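PDB 1C7N: cystalysin from Treponema denticola, which belongs to the aminotransferase class I and II family of fold-type I proteins that bind pyridoxal-5'-phosphate. Local coordinates for residues T60-Y71 / M271-E282. Residues are numbered along the deposited sequence; the frame is centred on the assembly and turned at random.
Sequences TVLGYTGPTEEY and MPFTTLGYKACE. With PLP (pyridoxal-5'-phosphate), chain J.
Y64 turns its ring edge onto one face of F273, and Y278 sets its own edge against the face of Y71, two edge-to-face pairs that join 60-71 to 271-282. In the first the planes stand at 88° and CD1 of Y64 lies 3.8 Å from CD1 of F273; M271 O sits over the opposite face of F273. In the second, CD2 of Y278 stands over the centre of the Y71 ring, with the planes at 85°. With CG of Y71 anti to its backbone N (chi1 170°), that ring reaches the turn of helix 275-287 where its edge meets C281 CB, and its hydroxyl bonds to N249.

The G66-P67 peptide covers one face of Y278, while T65 packs on T275, its OG1 3.3 Å from T275 CB. L62 CD2 presses tightly on T275 CG2.

No direct hydrogen bond crosses the contact. T65 O instead receives a CA-H...O contact from F273 CA at 3.2 Å, and T65 OG1 donates to G63 O within its own loop. Y278 OH donates to P272 O at 2.5 Å, which holds the hydroxyl end of Y278 against the backbone of its own segment. At the far end one water links T68 OG1, which caps helix 69-83, to E282 OE2; the nearby carboxylates of E70 and E282 share K286, which would probably offset their like charges.

Y64 OH donates to PLP O3P at 2.5 Å, and this PLP also bonds to N175, V98 and V99 of the second subunit. Packing on F273 thus probably steadies a tyrosine that reaches the phosphate across the dimer interface.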
ATOM      1  N   THR A  60       1.537  -0.908 -20.300  1.00 21.51           N
ATOM      2  CA  THR A  60       1.518   0.195 -19.347  1.00 21.12           C
ATOM      3  C   THR A  60       2.819   0.840 -18.861  1.00 20.20           C
ATOM      4  O   THR A  60       3.921   0.357 -19.111  1.00 21.68           O
ATOM      5  CB  THR A  60       0.717  -0.228 -18.094  1.00 20.87           C
ATOM      6  OG1 THR A  60       0.266   0.932 -17.385  1.00 23.00           O
ATOM      7  CG2 THR A  60       1.593  -1.068 -17.169  1.00 21.85           C
ATOM      8  N   VAL A  61       2.638   1.956 -18.160  1.00 18.30           N
ATOM      9  CA  VAL A  61       3.709   2.736 -17.550  1.00 16.73           C
ATOM     10  C   VAL A  61       3.402   2.599 -16.057  1.00 16.20           C
ATOM     11  O   VAL A  61       2.283   2.867 -15.622  1.00 16.42           O
ATOM     12  CB  VAL A  61       3.633   4.224 -17.969  1.00 17.06           C
ATOM     13  CG1 VAL A  61       4.662   5.036 -17.203  1.00 16.43           C
ATOM     14  CG2 VAL A  61       3.877   4.363 -19.475  1.00 16.49           C
ATOM     15  N   LEU A  62       4.381   2.175 -15.270  1.00 14.34           N
ATOM     16  CA  LEU A  62       4.142   1.963 -13.846  1.00 14.31           C
ATOM     17  C   LEU A  62       4.188   3.226 -12.978  1.00 13.96           C
ATOM     18  O   LEU A  62       4.790   3.227 -11.904  1.00 14.80           O
ATOM     19  CB  LEU A  62       5.136   0.919 -13.326  1.00 13.38           C
ATOM     20  CG  LEU A  62       5.175  -0.405 -14.106  1.00 12.90           C
ATOM     21  CD1 LEU A  62       6.352  -1.238 -13.641  1.00 12.77           C
ATOM     22  CD2 LEU A  62       3.862  -1.174 -13.926  1.00 11.26           C
ATOM     23  N   GLY A  63       3.528   4.289 -13.433  1.00 13.66           N
ATOM     24  CA  GLY A  63       3.523   5.542 -12.690  1.00 13.33           C
ATOM     25  C   GLY A  63       2.403   5.686 -11.672  1.00 13.69           C
ATOM     26  O   GLY A  63       1.822   4.693 -11.232  1.00 14.21           O
ATOM     27  N   TYR A  64       2.117   6.925 -11.278  1.00 13.06           N
ATOM     28  CA  TYR A  64       1.057   7.195 -10.314  1.00 13.48           C
ATOM     29  C   TYR A  64      -0.264   6.774 -10.940  1.00 13.59           C
ATOM     30  O   TYR A  64      -0.727   7.362 -11.922  1.00 12.95           O
ATOM     31  CB  TYR A  64       1.060   8.673  -9.932  1.00 12.17           C
ATOM     32  CG  TYR A  64       2.178   9.013  -8.971  1.00 10.45           C
ATOM     33  CD1 TYR A  64       2.137   8.575  -7.647  1.00 11.45           C
ATOM     34  CD2 TYR A  64       3.293   9.740  -9.392  1.00 10.45           C
ATOM     35  CE1 TYR A  64       3.181   8.849  -6.764  1.00 10.64           C
ATOM     36  CE2 TYR A  64       4.339  10.020  -8.518  1.00 10.32           C
ATOM     37  CZ  TYR A  64       4.278   9.572  -7.209  1.00 10.68           C
ATOM     38  OH  TYR A  64       5.319   9.848  -6.353  1.00 11.07           O
ATOM     39  N   THR A  65      -0.864   5.747 -10.347  1.00 13.31           N
ATOM     40  CA  THR A  65      -2.084   5.163 -10.875  1.00 13.15           C
ATOM     41  C   THR A  65      -3.288   5.154  -9.945  1.00 13.69           C
ATOM     42  O   THR A  65      -3.160   5.015  -8.726  1.00 14.51           O
ATOM     43  CB  THR A  65      -1.797   3.715 -11.318  1.00 13.25           C
ATOM     44  OG1 THR A  65      -0.650   3.708 -12.184  1.00 11.02           O
ATOM     45  CG2 THR A  65      -3.003   3.118 -12.045  1.00 11.53           C
ATOM     46  N   GLY A  66      -4.464   5.302 -10.548  1.00 12.83           N
ATOM     47  CA  GLY A  66      -5.709   5.291  -9.811  1.00 13.84           C
ATOM     48  C   GLY A  66      -6.681   4.382 -10.542  1.00 13.78           C
ATOM     49  O   GLY A  66      -6.360   3.903 -11.632  1.00 13.97           O
ATOM     50  N   PRO A  67      -7.872   4.130  -9.979  1.00 14.38           N
ATOM     51  CA  PRO A  67      -8.883   3.265 -10.597  1.00 15.62           C
ATOM     52  C   PRO A  67      -9.559   3.928 -11.792  1.00 16.07           C
ATOM     53  O   PRO A  67      -9.908   5.100 -11.732  1.00 16.38           O
ATOM     54  CB  PRO A  67      -9.899   3.032  -9.471  1.00 15.61           C
ATOM     55  CG  PRO A  67      -9.262   3.632  -8.224  1.00 18.52           C
ATOM     56  CD  PRO A  67      -8.387   4.727  -8.738  1.00 15.14           C
ATOM     57  N   THR A  68      -9.749   3.174 -12.870  1.00 16.90           N
ATOM     58  CA  THR A  68     -10.427   3.696 -14.055  1.00 17.20           C
ATOM     59  C   THR A  68     -11.926   3.508 -13.833  1.00 18.44           C
ATOM     60  O   THR A  68     -12.339   2.748 -12.954  1.00 17.36           O
ATOM     61  CB  THR A  68     -10.062   2.906 -15.312  1.00 17.19           C
ATOM     62  OG1 THR A  68     -10.404   1.525 -15.110  1.00 16.10           O
ATOM     63  CG2 THR A  68      -8.579   3.037 -15.624  1.00 16.83           C
ATOM     64  N   GLU A  69     -12.744   4.185 -14.630  1.00 19.15           N
ATOM     65  CA  GLU A  69     -14.182   4.031 -14.492  1.00 19.50           C
ATOM     66  C   GLU A  69     -14.518   2.582 -14.824  1.00 18.97           C
ATOM     67  O   GLU A  69     -15.414   1.985 -14.227  1.00 18.84           O
ATOM     68  CB  GLU A  69     -14.923   4.983 -15.434  1.00 22.51           C
ATOM     69  CG  GLU A  69     -14.749   6.445 -15.060  1.00 25.50           C
ATOM     70  CD  GLU A  69     -15.062   6.707 -13.593  1.00 27.93           C
ATOM     71  OE1 GLU A  69     -16.231   6.509 -13.183  1.00 26.57           O
ATOM     72  OE2 GLU A  69     -14.133   7.103 -12.851  1.00 28.03           O
ATOM     73  N   GLU A  70     -13.779   2.015 -15.772  1.00 18.08           N
ATOM     74  CA  GLU A  70     -13.997   0.625 -16.157  1.00 18.17           C
ATOM     75  C   GLU A  70     -13.721  -0.283 -14.957  1.00 16.95           C
ATOM     76  O   GLU A  70     -14.422  -1.276 -14.746  1.00 15.75           O
ATOM     77  CB  GLU A  70     -13.085   0.249 -17.326  1.00 19.99           C
ATOM     78  CG  GLU A  70     -13.169  -1.219 -17.752  1.00 22.69           C
ATOM     79  CD  GLU A  70     -14.548  -1.629 -18.264  1.00 25.08           C
ATOM     80  OE1 GLU A  70     -14.690  -2.798 -18.692  1.00 25.91           O
ATOM     81  OE2 GLU A  70     -15.485  -0.799 -18.240  1.00 25.39           O
ATOM     82  N   TYR A  71     -12.706   0.064 -14.171  1.00 14.64           N
ATOM     83  CA  TYR A  71     -12.359  -0.718 -12.990  1.00 15.12           C
ATOM     84  C   TYR A  71     -13.532  -0.711 -12.023  1.00 14.99           C
ATOM     85  O   TYR A  71     -13.948  -1.755 -11.518  1.00 15.31           O
ATOM     86  CB  TYR A  71     -11.134  -0.127 -12.285  1.00 15.75           C
ATOM     87  CG  TYR A  71     -10.876  -0.740 -10.923  1.00 16.12           C
ATOM     88  CD1 TYR A  71     -10.144  -1.917 -10.792  1.00 17.22           C
ATOM     89  CD2 TYR A  71     -11.392  -0.154  -9.765  1.00 16.32           C
ATOM     90  CE1 TYR A  71      -9.931  -2.499  -9.540  1.00 16.56           C
ATOM     91  CE2 TYR A  71     -11.186  -0.729  -8.509  1.00 15.29           C
ATOM     92  CZ  TYR A  71     -10.455  -1.898  -8.405  1.00 16.70           C
ATOM     93  OH  TYR A  71     -10.253  -2.464  -7.167  1.00 16.27           O
ATOM     94  N   MET A 271      -3.768   7.201  -0.601  1.00 24.69           N
ATOM     95  CA  MET A 271      -4.401   6.489  -1.706  1.00 23.97           C
ATOM     96  C   MET A 271      -3.442   5.479  -2.340  1.00 22.12           C
ATOM     97  O   MET A 271      -2.260   5.770  -2.515  1.00 21.41           O
ATOM     98  CB  MET A 271      -4.843   7.508  -2.760  1.00 25.82           C
ATOM     99  CG  MET A 271      -5.536   6.926  -3.980  1.00 28.23           C
ATOM    100  SD  MET A 271      -5.635   8.152  -5.320  1.00 29.64           S
ATOM    101  CE  MET A 271      -5.094   7.169  -6.720  1.00 29.74           C
ATOM    102  N   PRO A 272      -3.936   4.275  -2.683  1.00 21.15           N
ATOM    103  CA  PRO A 272      -3.088   3.249  -3.305  1.00 19.41           C
ATOM    104  C   PRO A 272      -2.778   3.642  -4.751  1.00 18.50           C
ATOM    105  O   PRO A 272      -3.695   3.904  -5.533  1.00 16.95           O
ATOM    106  CB  PRO A 272      -3.954   1.987  -3.252  1.00 20.14           C
ATOM    107  CG  PRO A 272      -4.951   2.271  -2.159  1.00 20.99           C
ATOM    108  CD  PRO A 272      -5.262   3.724  -2.354  1.00 20.19           C
ATOM    109  N   PHE A 273      -1.498   3.685  -5.105  1.00 17.45           N
ATOM    110  CA  PHE A 273      -1.100   4.043  -6.467  1.00 18.29           C
ATOM    111  C   PHE A 273      -0.589   2.815  -7.221  1.00 18.20           C
ATOM    112  O   PHE A 273      -0.040   2.936  -8.315  1.00 18.70           O
ATOM    113  CB  PHE A 273       0.014   5.102  -6.439  1.00 18.09           C
ATOM    114  CG  PHE A 273      -0.361   6.370  -5.723  1.00 18.33           C
ATOM    115  CD1 PHE A 273       0.441   6.862  -4.696  1.00 18.22           C
ATOM    116  CD2 PHE A 273      -1.507   7.076  -6.076  1.00 18.47           C
ATOM    117  CE1 PHE A 273       0.108   8.032  -4.030  1.00 18.33           C
ATOM    118  CE2 PHE A 273      -1.850   8.252  -5.416  1.00 18.54           C
ATOM    119  CZ  PHE A 273      -1.039   8.732  -4.389  1.00 18.74           C
ATOM    120  N   THR A 274      -0.781   1.638  -6.634  1.00 18.74           N
ATOM    121  CA  THR A 274      -0.318   0.383  -7.219  1.00 20.18           C
ATOM    122  C   THR A 274      -1.077  -0.057  -8.464  1.00 20.41           C
ATOM    123  O   THR A 274      -2.112  -0.723  -8.371  1.00 21.61           O
ATOM    124  CB  THR A 274      -0.379  -0.750  -6.187  1.00 22.53           C
ATOM    125  OG1 THR A 274      -0.288  -2.011  -6.859  1.00 24.99           O
ATOM    126  CG2 THR A 274      -1.670  -0.678  -5.397  1.00 22.79           C
ATOM    127  N   THR A 275      -0.530   0.299  -9.623  1.00 18.95           N
ATOM    128  CA  THR A 275      -1.120  -0.013 -10.921  1.00 18.56           C
ATOM    129  C   THR A 275      -1.486  -1.475 -11.157  1.00 18.74           C
ATOM    130  O   THR A 275      -2.545  -1.771 -11.719  1.00 16.71           O
ATOM    131  CB  THR A 275      -0.186   0.421 -12.061  1.00 18.90           C
ATOM    132  OG1 THR A 275      -0.774   0.072 -13.320  1.00 18.85           O
ATOM    133  CG2 THR A 275       1.157  -0.264 -11.930  1.00 17.97           C
ATOM    134  N   LEU A 276      -0.614  -2.390 -10.745  1.00 17.95           N
ATOM    135  CA  LEU A 276      -0.887  -3.809 -10.940  1.00 18.14           C
ATOM    136  C   LEU A 276      -2.005  -4.293 -10.026  1.00 18.21           C
ATOM    137  O   LEU A 276      -2.718  -5.239 -10.362  1.00 18.38           O
ATOM    138  CB  LEU A 276       0.382  -4.630 -10.710  1.00 19.29           C
ATOM    139  CG  LEU A 276       1.500  -4.278 -11.697  1.00 20.74           C
ATOM    140  CD1 LEU A 276       2.754  -5.071 -11.371  1.00 20.17           C
ATOM    141  CD2 LEU A 276       1.027  -4.559 -13.119  1.00 18.82           C
ATOM    142  N   GLY A 277      -2.154  -3.640  -8.877  1.00 17.45           N
ATOM    143  CA  GLY A 277      -3.204  -4.014  -7.950  1.00 16.07           C
ATOM    144  C   GLY A 277      -4.564  -3.765  -8.580  1.00 15.44           C
ATOM    145  O   GLY A 277      -5.462  -4.604  -8.509  1.00 14.48           O
ATOM    146  N   TYR A 278      -4.726  -2.606  -9.202  1.00 14.86           N
ATOM    147  CA  TYR A 278      -5.990  -2.296  -9.851  1.00 15.81           C
ATOM    148  C   TYR A 278      -6.281  -3.275 -10.983  1.00 15.48           C
ATOM    149  O   TYR A 278      -7.380  -3.813 -11.067  1.00 16.38           O
ATOM    150  CB  TYR A 278      -5.989  -0.863 -10.395  1.00 15.15           C
ATOM    151  CG  TYR A 278      -5.994   0.188  -9.313  1.00 15.41           C
ATOM    152  CD1 TYR A 278      -4.841   0.908  -9.005  1.00 14.99           C
ATOM    153  CD2 TYR A 278      -7.144   0.443  -8.566  1.00 15.58           C
ATOM    154  CE1 TYR A 278      -4.832   1.856  -7.984  1.00 14.65           C
ATOM    155  CE2 TYR A 278      -7.142   1.387  -7.537  1.00 15.15           C
ATOM    156  CZ  TYR A 278      -5.985   2.089  -7.254  1.00 14.15           C
ATOM    157  OH  TYR A 278      -5.979   3.031  -6.251  1.00 13.51           O
ATOM    158  N   LYS A 279      -5.290  -3.519 -11.838  1.00 15.66           N
ATOM    159  CA  LYS A 279      -5.464  -4.423 -12.978  1.00 15.22           C
ATOM    160  C   LYS A 279      -5.709  -5.876 -12.577  1.00 14.70           C
ATOM    161  O   LYS A 279      -6.486  -6.582 -13.224  1.00 11.30           O
ATOM    162  CB  LYS A 279      -4.248  -4.356 -13.903  1.00 15.64           C
ATOM    163  CG  LYS A 279      -4.437  -5.099 -15.220  1.00 17.23           C
ATOM    164  CD  LYS A 279      -5.525  -4.452 -16.066  1.00 16.22           C
ATOM    165  CE  LYS A 279      -5.688  -5.164 -17.395  1.00 17.59           C
ATOM    166  NZ  LYS A 279      -6.801  -4.584 -18.196  1.00 17.75           N
ATOM    167  N   ALA A 280      -5.035  -6.320 -11.519  1.00 14.59           N
ATOM    168  CA  ALA A 280      -5.189  -7.687 -11.031  1.00 15.21           C
ATOM    169  C   ALA A 280      -6.640  -7.960 -10.642  1.00 15.09           C
ATOM    170  O   ALA A 280      -7.195  -9.003 -10.977  1.00 16.14           O
ATOM    171  CB  ALA A 280      -4.270  -7.922  -9.828  1.00 14.71           C
ATOM    172  N   CYS A 281      -7.253  -7.019  -9.930  1.00 15.33           N
ATOM    173  CA  CYS A 281      -8.640  -7.177  -9.502  1.00 14.45           C
ATOM    174  C   CYS A 281      -9.574  -7.227 -10.710  1.00 14.20           C
ATOM    175  O   CYS A 281     -10.497  -8.043 -10.758  1.00 12.94           O
ATOM    176  CB  CYS A 281      -9.046  -6.022  -8.587  1.00 14.25           C
ATOM    177  SG  CYS A 281     -10.760  -6.111  -8.023  1.00 15.51           S
ATOM    178  N   GLU A 282      -9.331  -6.352 -11.682  1.00 13.11           N
ATOM    179  CA  GLU A 282     -10.153  -6.320 -12.883  1.00 13.60           C
ATOM    180  C   GLU A 282     -10.036  -7.623 -13.675  1.00 13.37           C
ATOM    181  O   GLU A 282     -11.046  -8.201 -14.093  1.00 13.42           O
ATOM    182  CB  GLU A 282      -9.758  -5.134 -13.771  1.00 14.93           C
ATOM    183  CG  GLU A 282     -10.515  -5.100 -15.094  1.00 16.06           C
ATOM    184  CD  GLU A 282     -10.237  -3.846 -15.901  1.00 17.96           C
ATOM    185  OE1 GLU A 282     -10.405  -3.889 -17.137  1.00 17.53           O
ATOM    186  OE2 GLU A 282      -9.866  -2.816 -15.299  1.00 17.67           O
TER
HETATM  187  N1  PLP J 400       9.097  13.055  -1.912  1.00 17.19           N
HETATM  188  C2  PLP J 400       9.370  14.013  -2.902  1.00 17.50           C
HETATM  189  C2A PLP J 400      10.186  15.197  -2.430  1.00 15.96           C
HETATM  190  C3  PLP J 400       8.921  13.699  -4.263  1.00 18.17           C
HETATM  191  O3  PLP J 400       9.156  14.694  -5.146  1.00 18.92           O
HETATM  192  C4  PLP J 400       8.279  12.468  -4.522  1.00 19.96           C
HETATM  193  C4A PLP J 400       7.837  12.154  -5.879  1.00 20.20           C
HETATM  194  C5  PLP J 400       8.074  11.524  -3.379  1.00 20.68           C
HETATM  195  C6  PLP J 400       8.477  11.855  -2.109  1.00 18.35           C
HETATM  196  C5A PLP J 400       7.555  10.114  -3.691  1.00 22.49           C
HETATM  197  O4P PLP J 400       6.474   9.738  -2.898  1.00 26.68           O
HETATM  198  P   PLP J 400       5.850   8.268  -3.087  1.00 28.05           P
HETATM  199  O1P PLP J 400       4.853   8.242  -1.977  1.00 25.63           O
HETATM  200  O2P PLP J 400       6.992   7.271  -2.916  1.00 24.91           O
HETATM  201  O3P PLP J 400       5.325   8.181  -4.444  1.00 25.21           O
HETATM  202  O   HOH W   1      -9.315  -0.292 -16.728  1.00 27.99           O